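Local coordinates for protein peptidase, M20/M25/M40 family (Staphylococcus aureus, PDB 4EWT) that probably hydrolyses amide bonds of N-acylated amino acids or related substrates, as a manganese-bound amidohydrolase of the M20 peptidase family, at residues T63-K68 with T127-V132; D78-P83 with A137-P142. One frame throughout, in Å; residues are numbered along the deposited sequence.

Contact 1: residues T63-K68 with T127-V132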
# COMPACT_ATOMS: atom_id res chain seq x y z
N THR A 63 -47.48 -26.32 18.31
CA THR A 63 -47.36 -27.76 18.14
C THR A 63 -48.63 -28.36 17.54
O THR A 63 -49.74 -28.13 18.02
CB THR A 63 -47.00 -28.46 19.48
OG1 THR A 63 -45.76 -27.94 19.97
CG2 THR A 63 -46.85 -29.97 19.30
N ILE A 64 -48.44 -29.12 16.46
CA ILE A 64 -49.52 -29.85 15.81
C ILE A 64 -49.22 -31.34 16.02
O ILE A 64 -48.46 -31.95 15.26
CB ILE A 64 -49.60 -29.55 14.30
CG1 ILE A 64 -49.52 -28.04 14.02
CG2 ILE A 64 -50.87 -30.16 13.70
CD1 ILE A 64 -49.30 -27.69 12.55
N ASP A 65 -49.81 -31.91 17.07
CA ASP A 65 -49.61 -33.32 17.39
C ASP A 65 -50.70 -34.13 16.73
O ASP A 65 -51.89 -33.88 16.93
CB ASP A 65 -49.61 -33.53 18.91
CG ASP A 65 -49.13 -34.93 19.33
OD1 ASP A 65 -49.05 -35.84 18.47
OD2 ASP A 65 -48.84 -35.12 20.53
N SER A 66 -50.30 -35.12 15.92
CA SER A 66 -51.25 -35.98 15.22
C SER A 66 -52.01 -36.89 16.19
O SER A 66 -53.05 -37.44 15.84
CB SER A 66 -50.52 -36.83 14.19
OG SER A 66 -49.79 -37.86 14.82
N GLY A 67 -51.47 -37.04 17.40
CA GLY A 67 -52.03 -37.94 18.41
C GLY A 67 -51.34 -39.29 18.40
O GLY A 67 -51.54 -40.10 19.30
N LYS A 68 -50.52 -39.51 17.38
CA LYS A 68 -49.87 -40.80 17.15
C LYS A 68 -48.34 -40.66 17.26
O LYS A 68 -47.81 -39.57 17.02
CB LYS A 68 -50.28 -41.37 15.79
CG LYS A 68 -51.78 -41.70 15.67
CD LYS A 68 -52.28 -41.62 14.22
CE LYS A 68 -52.43 -40.17 13.75
NZ LYS A 68 -52.74 -40.05 12.29
N THR A 127 -48.24 -38.84 11.21
CA THR A 127 -47.90 -39.29 12.57
C THR A 127 -46.85 -38.36 13.16
O THR A 127 -46.24 -37.56 12.45
CB THR A 127 -47.37 -40.73 12.58
OG1 THR A 127 -46.15 -40.78 11.83
CG2 THR A 127 -48.39 -41.70 11.98
N GLY A 128 -46.62 -38.48 14.47
CA GLY A 128 -45.69 -37.61 15.17
C GLY A 128 -46.21 -36.19 15.26
O GLY A 128 -47.41 -35.98 15.44
N LYS A 129 -45.31 -35.22 15.11
CA LYS A 129 -45.65 -33.83 15.34
C LYS A 129 -45.02 -32.89 14.31
O LYS A 129 -43.93 -33.15 13.79
CB LYS A 129 -45.16 -33.37 16.72
CG LYS A 129 -45.77 -34.06 17.92
CD LYS A 129 -45.06 -33.59 19.18
CE LYS A 129 -45.16 -34.60 20.30
NZ LYS A 129 -44.03 -34.40 21.26
N VAL A 130 -45.73 -31.80 14.05
CA VAL A 130 -45.15 -30.64 13.40
C VAL A 130 -44.93 -29.60 14.48
O VAL A 130 -45.82 -29.34 15.30
CB VAL A 130 -46.09 -30.04 12.33
CG1 VAL A 130 -45.40 -28.89 11.60
CG2 VAL A 130 -46.53 -31.10 11.34
N VAL A 131 -43.74 -29.02 14.49
CA VAL A 131 -43.45 -27.87 15.33
C VAL A 131 -43.30 -26.66 14.40
O VAL A 131 -42.31 -26.54 13.69
CB VAL A 131 -42.16 -28.07 16.19
CG1 VAL A 131 -41.80 -26.80 16.93
CG2 VAL A 131 -42.37 -29.22 17.17
N VAL A 132 -44.29 -25.78 14.41
CA VAL A 132 -44.20 -24.55 13.65
C VAL A 132 -43.49 -23.52 14.52
O VAL A 132 -43.90 -23.28 15.66
CB VAL A 132 -45.58 -24.05 13.24
CG1 VAL A 132 -45.46 -22.77 12.44
CG2 VAL A 132 -46.30 -25.12 12.43

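Contact 2: residues D78-P83 with A137-P142. With MN (manganese (II) ion), chain E.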
# COMPACT_ATOMS: atom_id res chain seq x y z
N ASP A 78 -39.93 -16.54 9.99
CA ASP A 78 -39.58 -15.35 10.77
C ASP A 78 -40.55 -14.20 10.51
O ASP A 78 -41.24 -14.19 9.48
CB ASP A 78 -38.11 -14.93 10.56
CG ASP A 78 -37.65 -15.05 9.10
OD1 ASP A 78 -38.47 -15.35 8.20
OD2 ASP A 78 -36.45 -14.84 8.86
N PHE A 79 -40.64 -13.26 11.46
CA PHE A 79 -41.65 -12.20 11.35
C PHE A 79 -41.22 -10.76 11.69
O PHE A 79 -42.08 -9.86 11.70
CB PHE A 79 -42.94 -12.57 12.09
CG PHE A 79 -42.79 -12.74 13.58
CD1 PHE A 79 -42.90 -11.65 14.44
CD2 PHE A 79 -42.62 -14.01 14.14
CE1 PHE A 79 -42.81 -11.82 15.83
CE2 PHE A 79 -42.53 -14.19 15.52
CZ PHE A 79 -42.63 -13.09 16.37
N ASP A 80 -39.94 -10.54 11.95
CA ASP A 80 -39.44 -9.19 12.20
C ASP A 80 -39.24 -8.42 10.90
O ASP A 80 -38.98 -9.01 9.85
CB ASP A 80 -38.14 -9.19 13.04
CG ASP A 80 -37.00 -9.97 12.37
OD1 ASP A 80 -37.26 -10.96 11.64
OD2 ASP A 80 -35.83 -9.60 12.60
N ALA A 81 -39.37 -7.10 10.99
CA ALA A 81 -39.16 -6.20 9.85
C ALA A 81 -37.85 -5.42 10.02
O ALA A 81 -37.09 -5.68 10.94
CB ALA A 81 -40.34 -5.27 9.69
N LEU A 82 -37.62 -4.44 9.13
CA LEU A 82 -36.35 -3.70 9.08
C LEU A 82 -36.54 -2.17 9.21
O LEU A 82 -37.62 -1.66 8.90
CB LEU A 82 -35.62 -4.01 7.78
CG LEU A 82 -35.01 -5.40 7.61
CD1 LEU A 82 -34.97 -5.78 6.14
CD2 LEU A 82 -33.62 -5.43 8.22
N PRO A 83 -35.49 -1.44 9.66
CA PRO A 83 -35.54 0.03 9.75
C PRO A 83 -35.36 0.70 8.37
O PRO A 83 -34.32 1.30 8.10
CB PRO A 83 -34.36 0.36 10.67
CG PRO A 83 -33.38 -0.74 10.44
CD PRO A 83 -34.22 -1.98 10.21
N ALA A 137 -36.91 -11.29 15.49
CA ALA A 137 -35.52 -10.85 15.70
C ALA A 137 -34.47 -11.52 14.81
O ALA A 137 -33.30 -11.61 15.19
CB ALA A 137 -35.15 -11.00 17.18
N GLU A 138 -34.86 -11.98 13.62
CA GLU A 138 -33.92 -12.61 12.69
C GLU A 138 -32.85 -11.62 12.20
O GLU A 138 -31.70 -11.99 12.02
CB GLU A 138 -34.68 -13.22 11.50
CG GLU A 138 -33.83 -14.06 10.53
CD GLU A 138 -33.00 -13.23 9.55
OE1 GLU A 138 -33.47 -12.15 9.12
OE2 GLU A 138 -31.88 -13.67 9.20
N GLU A 139 -33.24 -10.36 12.01
CA GLU A 139 -32.43 -9.39 11.27
C GLU A 139 -31.26 -8.75 12.03
O GLU A 139 -30.28 -8.32 11.41
CB GLU A 139 -33.33 -8.28 10.70
CG GLU A 139 -34.31 -8.78 9.65
CD GLU A 139 -33.66 -9.14 8.33
OE1 GLU A 139 -32.41 -9.18 8.23
OE2 GLU A 139 -34.40 -9.38 7.36
N VAL A 140 -31.39 -8.67 13.35
CA VAL A 140 -30.41 -7.95 14.17
C VAL A 140 -29.78 -8.88 15.20
O VAL A 140 -30.50 -9.52 15.97
CB VAL A 140 -31.04 -6.71 14.87
CG1 VAL A 140 -29.96 -5.85 15.52
CG2 VAL A 140 -31.86 -5.89 13.89
N PRO A 141 -28.43 -8.99 15.21
CA PRO A 141 -27.71 -9.74 16.25
C PRO A 141 -28.12 -9.29 17.66
O PRO A 141 -28.35 -8.10 17.87
CB PRO A 141 -26.24 -9.38 15.99
CG PRO A 141 -26.18 -9.02 14.55
CD PRO A 141 -27.52 -8.43 14.19
N PRO A 142 -28.23 -10.23 18.63
CA PRO A 142 -27.90 -11.66 18.58
C PRO A 142 -28.92 -12.54 17.85
O PRO A 142 -28.67 -13.72 17.64
CB PRO A 142 -27.84 -12.05 20.06
CG PRO A 142 -28.83 -11.15 20.70
CD PRO A 142 -28.77 -9.85 19.95
MN MN E . -33.16 -9.83 5.64
O HOH W 1 -37.31 -8.32 7.63
O HOH W 2 -32.93 -11.96 6.78

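Contact 1: residues T63-K68 with T127-V132
Strand 63-65 runs antiparallel to strand 129-132, their axes 4.7 Å apart at an angle of 171°, with Ile64 and Val130 as the hydrogen-bonded pair and Thr63-Val131 and Asp65-Lys129 as the non-hydrogen-bonded pairs on either side of it. Ile64 N donates to Val130 O almost straight and in the carbonyl plane, and Val130 N returns the bond to Ile64 O. On the sheet face shared by Ile64, Val130 and Val132, the Ile64 and Val130 side chains lie side by side; Ile64 CD1 rests 4.0 Å from Val130 CB and equally far from Val132 CG2. Leu119 against Ile64, and Met112 and Ala116 against Val132, show that helix 105-120 covers this face of the eight-stranded mixed sheet, in which strand 60-65 joins strand 129-135 to strand 50-52. On the other face Lys129, extended beyond CG, runs past Asp65 and Thr63: its CG is 3.7 Å from Asp65 CG and its CD 4.0 Å from Thr63 CG2. Lys129 NZ stays 4.9 Å from Asp65 OD2, too far for a salt bridge. Gly128 O is gripped twice, by Ser66 N and by Ser66 OG, the latter at 3.1 Å. Ser66 chi1 of 74° sets OG between its own N and carbonyl carbon, where it also accepts from Lys68 N in an ST turn. Asp65 OD1 takes Gly67 N from above the carboxylate plane, an Asx turn, while Gly128 N bonds to Lys68 O.

Contact 2: residues D78-P83 with A137-P142
Asp80 reaches across to the backbone N of Glu139 beside the dimetal centre of an M20-family hydrolase, where two loops that follow strands of the central sheet meet. With chi1 at 59°, Asp80 CG lies between the backbone N and carbonyl carbon. From there Asp80 OD2 takes Glu139 N on its syn lone pair at 2.8 Å, in a nearly straight bond. Ser30 OG also bonds to OD2, so a second residue helps fix the carboxylate. Glu139 bends at chi2 (-73°), which swings its carboxylate back to the manganese; Cys103 and His362 complete the protein ligands of that ion. Leu82 crosses Glu139 at about a right angle, its CD2 3.7 Å from both CG and CD of Glu139, an apolar flank to the metal-binding group. Glu138 lays its CG 3.2 Å from Asp78 OD2. The carboxylate planes of Asp78 and Glu138 stand 74° apart, and Asp78 OD1 bonds to His108 ND1. A water donates to Asp80 O and to Glu139 OE2, while the manganese is bound by Glu139 OE2 at 2.2 Å.

The two contacts lie on the same domain, their centres about 27 Å apart and their nearest atoms about 9 Å apart, without touching. Strand 129-135 runs from contact 1 toward contact 2: residues 127-132 pair with strand 60-65 near its start, and the loop after its end brings in 137-142. Strand 72-78, on the other side of 129-135 from 60-65, likewise ends in the 78-83 loop. Along the chain the segments of the two contacts alternate. The centre of contact 1, toward the edge of the sheet, is about 26 Å from the chain centre, that of contact 2 about 8 Å; contact 2 holds manganese ligand Glu139, whose side chain is also about 4 Å from the second manganese.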